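Local atomic coordinates of endo-polygalacturonase (Pectobacterium carotovorum subsp. carotovorum, PDB entry 1BHE), a protein that hydrolyses the alpha-1,4 glycosidic bonds of polygalacturonic acid in plant cell walls, contributing to tissue maceration and soft rot. Residues D205-K210 with K229-R234; S257-V262 with I281-S286. All blocks are in the same frame, centred on the assembly; numbering follows the deposited sequence.

Interaction 1: D205-K210 with K229-R234; sequences DPMSSK and KAYKGR
The carbonyl oxygen of Lys229 is gripped from several directions. Ser208 N donates to Lys229 O at 2.9 Å; the CA-H of Met207 adds a weaker contact, and the hydroxyl of Thr237 also bonds to this oxygen. The setting is the right-handed parallel beta-helix of family 28 glycosyl hydrolases, where residues one coil apart pair side by side. Here strands 204-207 and 226-230 are caught as they end, in a single parallel bridge, Met207 with Lys229, in which Lys229 N donates to Pro206 O at 3.0 Å.

Beyond the strands a side chain takes over from the backbone. Ser208 adopts positive phi, and with OG anti to its carbonyl carbon (chi1 -82°) the hydroxyl receives Tyr231 N at 3.0 Å, almost linearly; Ala235 O is its other partner. Thus one hydroxyl ties the first residue of the type II turn, Tyr231, to Ala235, the residue just after it. The same OG lies in the plane of the Tyr231 ring, at its edge, while Arg234 NH1 lies over one face, toward the ring's rim, and Arg234 NE makes a salt bridge with Asp181.

Met207 fills the side next to the ring. Its CB comes within 3.9 Å of Tyr231 CE1, and its chain, extended beyond CG, carries the sulfur to an oblique Met-aromatic contact, with SD 5.3 Å from the ring centroid. The side chains of Met207 and Lys229 run alongside each other in the same direction. The bend at the end of Lys229 (chi4 -74°) accompanies binding of its ammonium group to Glu258 and Gly256 O, leaving Lys229 NZ 4.7 Å from Asp205 OD2, whereas Lys229 CE lies 3.6 Å from that carboxylate oxygen.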
loop_
_atom_site.group_PDB
_atom_site.type_symbol
_atom_site.label_atom_id
_atom_site.label_comp_id
_atom_site.label_asym_id
_atom_site.label_seq_id
_atom_site.Cartn_x
_atom_site.Cartn_y
_atom_site.Cartn_z
ATOM N N ASP A 205 1.929 -1.179 0.665
ATOM C CA ASP A 205 2.810 -1.076 1.813
ATOM C C ASP A 205 3.738 -2.274 2.020
ATOM O O ASP A 205 3.344 -3.286 2.604
ATOM C CB ASP A 205 2.022 -0.966 3.122
ATOM C CG ASP A 205 1.129 0.216 3.369
ATOM O OD1 ASP A 205 0.980 1.115 2.526
ATOM O OD2 ASP A 205 0.536 0.289 4.480
ATOM N N PRO A 206 5.005 -2.113 1.676
ATOM C CA PRO A 206 6.045 -3.076 2.016
ATOM C C PRO A 206 6.283 -3.003 3.521
ATOM O O PRO A 206 6.410 -1.898 4.066
ATOM C CB PRO A 206 7.256 -2.629 1.213
ATOM C CG PRO A 206 6.774 -1.559 0.291
ATOM C CD PRO A 206 5.583 -0.928 0.994
ATOM N N MET A 207 6.288 -4.125 4.219
ATOM C CA MET A 207 6.451 -4.199 5.666
ATOM C C MET A 207 7.567 -5.169 6.041
ATOM O O MET A 207 7.417 -6.377 5.858
ATOM C CB MET A 207 5.152 -4.688 6.329
ATOM C CG MET A 207 3.986 -3.720 6.250
ATOM S SD MET A 207 2.501 -4.358 7.062
ATOM C CE MET A 207 1.382 -2.990 6.733
ATOM N N SER A 208 8.710 -4.656 6.493
ATOM C CA SER A 208 9.863 -5.490 6.836
ATOM C C SER A 208 10.184 -6.419 5.663
ATOM O O SER A 208 10.289 -7.640 5.802
ATOM C CB SER A 208 9.618 -6.264 8.129
ATOM O OG SER A 208 9.886 -5.450 9.278
ATOM N N SER A 209 10.319 -5.830 4.478
ATOM C CA SER A 209 10.565 -6.610 3.262
ATOM C C SER A 209 11.680 -5.976 2.445
ATOM O O SER A 209 11.958 -4.787 2.618
ATOM C CB SER A 209 9.278 -6.676 2.426
ATOM O OG SER A 209 8.304 -7.492 3.061
ATOM N N LYS A 210 12.316 -6.742 1.558
ATOM C CA LYS A 210 13.361 -6.169 0.722
ATOM C C LYS A 210 13.048 -6.396 -0.760
ATOM O O LYS A 210 12.231 -7.235 -1.111
ATOM C CB LYS A 210 14.760 -6.691 1.013
ATOM C CG LYS A 210 14.896 -8.064 1.621
ATOM C CD LYS A 210 16.125 -8.228 2.501
ATOM C CE LYS A 210 16.291 -7.176 3.574
ATOM N NZ LYS A 210 16.107 -7.641 4.975
ATOM N N LYS A 229 7.362 0.524 5.622
ATOM C CA LYS A 229 7.482 0.295 7.055
ATOM C C LYS A 229 8.476 -0.804 7.427
ATOM O O LYS A 229 8.728 -1.735 6.662
ATOM C CB LYS A 229 6.127 -0.097 7.669
ATOM C CG LYS A 229 4.968 0.845 7.385
ATOM C CD LYS A 229 3.642 0.321 7.913
ATOM C CE LYS A 229 2.488 1.182 7.416
ATOM N NZ LYS A 229 2.427 2.496 8.116
ATOM N N ALA A 230 9.057 -0.690 8.618
ATOM C CA ALA A 230 9.979 -1.691 9.156
ATOM C C ALA A 230 9.707 -1.832 10.656
ATOM O O ALA A 230 9.603 -0.830 11.367
ATOM C CB ALA A 230 11.422 -1.340 8.870
ATOM N N TYR A 231 9.526 -3.056 11.128
ATOM C CA TYR A 231 9.123 -3.351 12.486
ATOM C C TYR A 231 10.183 -3.948 13.397
ATOM O O TYR A 231 11.025 -4.737 12.980
ATOM C CB TYR A 231 7.945 -4.352 12.441
ATOM C CG TYR A 231 6.695 -3.762 11.833
ATOM C CD1 TYR A 231 6.524 -3.691 10.456
ATOM C CD2 TYR A 231 5.685 -3.267 12.649
ATOM C CE1 TYR A 231 5.381 -3.139 9.907
ATOM C CE2 TYR A 231 4.540 -2.715 12.109
ATOM C CZ TYR A 231 4.396 -2.656 10.738
ATOM O OH TYR A 231 3.252 -2.106 10.209
ATOM N N LYS A 232 10.101 -3.593 14.687
ATOM C CA LYS A 232 11.042 -4.124 15.668
ATOM C C LYS A 232 10.912 -5.635 15.771
ATOM O O LYS A 232 9.800 -6.161 15.817
ATOM C CB LYS A 232 10.800 -3.494 17.048
ATOM C CG LYS A 232 12.016 -3.592 17.964
ATOM C CD LYS A 232 11.753 -2.925 19.311
ATOM C CE LYS A 232 11.172 -3.914 20.313
ATOM N NZ LYS A 232 11.641 -3.633 21.705
ATOM N N GLY A 233 12.028 -6.361 15.749
ATOM C CA GLY A 233 12.016 -7.808 15.875
ATOM C C GLY A 233 11.757 -8.527 14.556
ATOM O O GLY A 233 11.585 -9.743 14.541
ATOM N N ARG A 234 11.679 -7.785 13.459
ATOM C CA ARG A 234 11.443 -8.345 12.134
ATOM C C ARG A 234 12.525 -7.819 11.195
ATOM O O ARG A 234 13.357 -7.003 11.608
ATOM C CB ARG A 234 10.047 -8.028 11.611
ATOM C CG ARG A 234 8.945 -8.892 12.215
ATOM C CD ARG A 234 7.593 -8.198 12.149
ATOM N NE ARG A 234 7.109 -8.075 10.774
ATOM C CZ ARG A 234 5.969 -7.476 10.441
ATOM N NH1 ARG A 234 5.179 -6.939 11.364
ATOM N NH2 ARG A 234 5.594 -7.389 9.169
#

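Interaction 2: S257-V262 with I281-S286; sequences SETMGV and IKSDKS
Ser283 and Ser257 meet through the shortest bond of this contact: Ser283 OG donates to Ser257 O at 2.7 Å, approaching in the carbonyl plane. The torsion that places OG anti to the backbone N of Ser283 (chi1 -152°) swings the hydroxyl across to the neighbouring coil of the beta-helix, where it also accepts from Thr259 OG1 at 3.2 Å. The methyl branch of Thr259 rests near the backbone instead, CG2 lying 3.7 Å from Lys282 O. The CA-H of Ser257 points almost straight at the same oxygen, with Ser257 CA 3.2 Å from Lys282 O.

On the other flank, the Ser257 hydroxyl sits against the aliphatic end of Lys282, OG being 3.0 Å from CE, and gives its proton to a water. The water in turn donates to Asp284 OD2 at 2.9 Å, a mediated link between two side chains that touch through Ser257 CB and Asp284 OD2 but are not hydrogen-bonded to each other.

A second shell sets these groups in place. Gly289 N bonds to Thr259 OG1, and Trp325 packs against both Thr259 and Ser283. Asp284 is held by an Asx turn, its OD1 accepting from Ser286 N through the anti lone pair. Lys282 NZ reaches Asp224 in a salt bridge, about 6 Å separating the side chains of Lys282 and His251, an inferred active-site residue. A cis peptide precedes Ser257, where the chain turns a corner.

The segments are joined through hydroxyls: the Ser283 hydroxyl both accepts, from Thr259, and donates, to Ser257 O, which fixes its orientation.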
loop_
_atom_site.group_PDB
_atom_site.type_symbol
_atom_site.label_atom_id
_atom_site.label_comp_id
_atom_site.label_asym_id
_atom_site.label_seq_id
_atom_site.Cartn_x
_atom_site.Cartn_y
_atom_site.Cartn_z
ATOM N N SER A 257 4.693 4.964 9.896
ATOM C CA SER A 257 5.386 5.423 11.088
ATOM C C SER A 257 6.360 4.445 11.706
ATOM O O SER A 257 7.254 4.808 12.484
ATOM C CB SER A 257 4.321 5.816 12.138
ATOM O OG SER A 257 3.665 6.999 11.676
ATOM N N GLU A 258 6.228 3.169 11.353
ATOM C CA GLU A 258 7.174 2.163 11.856
ATOM C C GLU A 258 8.446 2.333 11.038
ATOM O O GLU A 258 8.463 2.056 9.838
ATOM C CB GLU A 258 6.548 0.776 11.790
ATOM C CG GLU A 258 5.265 0.685 12.614
ATOM C CD GLU A 258 4.023 1.084 11.845
ATOM O OE1 GLU A 258 4.094 1.565 10.699
ATOM O OE2 GLU A 258 2.909 0.912 12.376
ATOM N N THR A 259 9.501 2.862 11.675
ATOM C CA THR A 259 10.748 3.106 10.965
ATOM C C THR A 259 11.912 2.352 11.588
ATOM O O THR A 259 13.017 2.893 11.673
ATOM C CB THR A 259 11.100 4.608 10.891
ATOM O OG1 THR A 259 11.156 5.178 12.206
ATOM C CG2 THR A 259 10.093 5.377 10.044
ATOM N N MET A 260 11.727 1.087 11.942
ATOM C CA MET A 260 12.798 0.296 12.545
ATOM C C MET A 260 13.736 -0.320 11.517
ATOM O O MET A 260 13.840 -1.541 11.419
ATOM C CB MET A 260 12.188 -0.795 13.434
ATOM C CG MET A 260 11.330 -0.233 14.562
ATOM S SD MET A 260 12.272 0.939 15.566
ATOM C CE MET A 260 13.563 -0.127 16.202
ATOM N N GLY A 261 14.442 0.498 10.749
ATOM C CA GLY A 261 15.394 0.023 9.760
ATOM C C GLY A 261 14.866 0.047 8.336
ATOM O O GLY A 261 14.527 -0.999 7.780
ATOM N N VAL A 262 14.846 1.220 7.727
ATOM C CA VAL A 262 14.438 1.429 6.344
ATOM C C VAL A 262 15.661 1.942 5.587
ATOM O O VAL A 262 16.224 2.972 5.973
ATOM C CB VAL A 262 13.294 2.445 6.218
ATOM C CG1 VAL A 262 13.021 2.810 4.767
ATOM C CG2 VAL A 262 12.041 1.900 6.893
ATOM N N ILE A 281 8.368 11.326 5.593
ATOM C CA ILE A 281 9.068 10.449 6.513
ATOM C C ILE A 281 8.489 10.795 7.893
ATOM O O ILE A 281 8.647 11.926 8.362
ATOM C CB ILE A 281 10.594 10.531 6.535
ATOM C CG1 ILE A 281 11.193 10.382 5.140
ATOM C CG2 ILE A 281 11.130 9.446 7.474
ATOM C CD1 ILE A 281 12.695 10.500 5.035
ATOM N N LYS A 282 7.769 9.855 8.489
ATOM C CA LYS A 282 7.110 10.121 9.757
ATOM C C LYS A 282 7.279 9.016 10.782
ATOM O O LYS A 282 7.393 7.841 10.441
ATOM C CB LYS A 282 5.606 10.335 9.495
ATOM C CG LYS A 282 4.933 9.119 8.872
ATOM C CD LYS A 282 3.428 9.312 8.774
ATOM C CE LYS A 282 2.686 7.998 8.975
ATOM N NZ LYS A 282 2.187 7.459 7.676
ATOM N N SER A 283 7.247 9.407 12.055
ATOM C CA SER A 283 7.350 8.455 13.146
ATOM C C SER A 283 6.934 9.088 14.467
ATOM O O SER A 283 6.441 10.217 14.525
ATOM C CB SER A 283 8.772 7.889 13.234
ATOM O OG SER A 283 8.744 6.589 13.796
ATOM N N ASP A 284 7.115 8.350 15.549
ATOM C CA ASP A 284 6.808 8.834 16.889
ATOM C C ASP A 284 7.756 8.134 17.855
ATOM O O ASP A 284 8.559 7.305 17.417
ATOM C CB ASP A 284 5.348 8.592 17.255
ATOM C CG ASP A 284 4.917 7.151 17.065
ATOM O OD1 ASP A 284 5.368 6.303 17.860
ATOM O OD2 ASP A 284 4.137 6.864 16.128
ATOM N N LYS A 285 7.595 8.350 19.152
ATOM C CA LYS A 285 8.461 7.731 20.146
ATOM C C LYS A 285 8.271 6.228 20.290
ATOM O O LYS A 285 9.154 5.579 20.863
ATOM C CB LYS A 285 8.263 8.394 21.517
ATOM C CG LYS A 285 9.058 9.671 21.715
ATOM C CD LYS A 285 9.019 10.108 23.178
ATOM C CE LYS A 285 8.303 11.433 23.340
ATOM N NZ LYS A 285 8.957 12.290 24.377
ATOM N N SER A 286 7.175 5.654 19.812
ATOM C CA SER A 286 6.931 4.230 19.935
ATOM C C SER A 286 7.507 3.384 18.810
ATOM O O SER A 286 7.624 2.164 19.000
ATOM C CB SER A 286 5.414 3.972 20.017
ATOM O OG SER A 286 4.847 4.018 18.714
HETATM O O HOH W 1 2.827 8.320 14.042
#

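Interaction 1 closes before interaction 2 opens along the chain, and their centres lie 11 Å apart on the same side of the molecule's centre. They occupy successive coils of one beta-helix: strand 204-207 pairs with 226-230, which pairs with 253-256, which pairs with 277-282, all in parallel; 257-262 follows 253-256 round a corner into strand 258-273. Ala230 N and O probably bond to Glu258 O and Met260 N, and Tyr231 packs on Glu258, so Ala230 and Tyr231 belong to interaction 1 and also touch interaction 2. Asp205 and Lys282 lie about 6 to 10 Å, side chain to side chain, from Asp223 and His251, the predicted and inferred active-site residues, so the contacts probably flank that site.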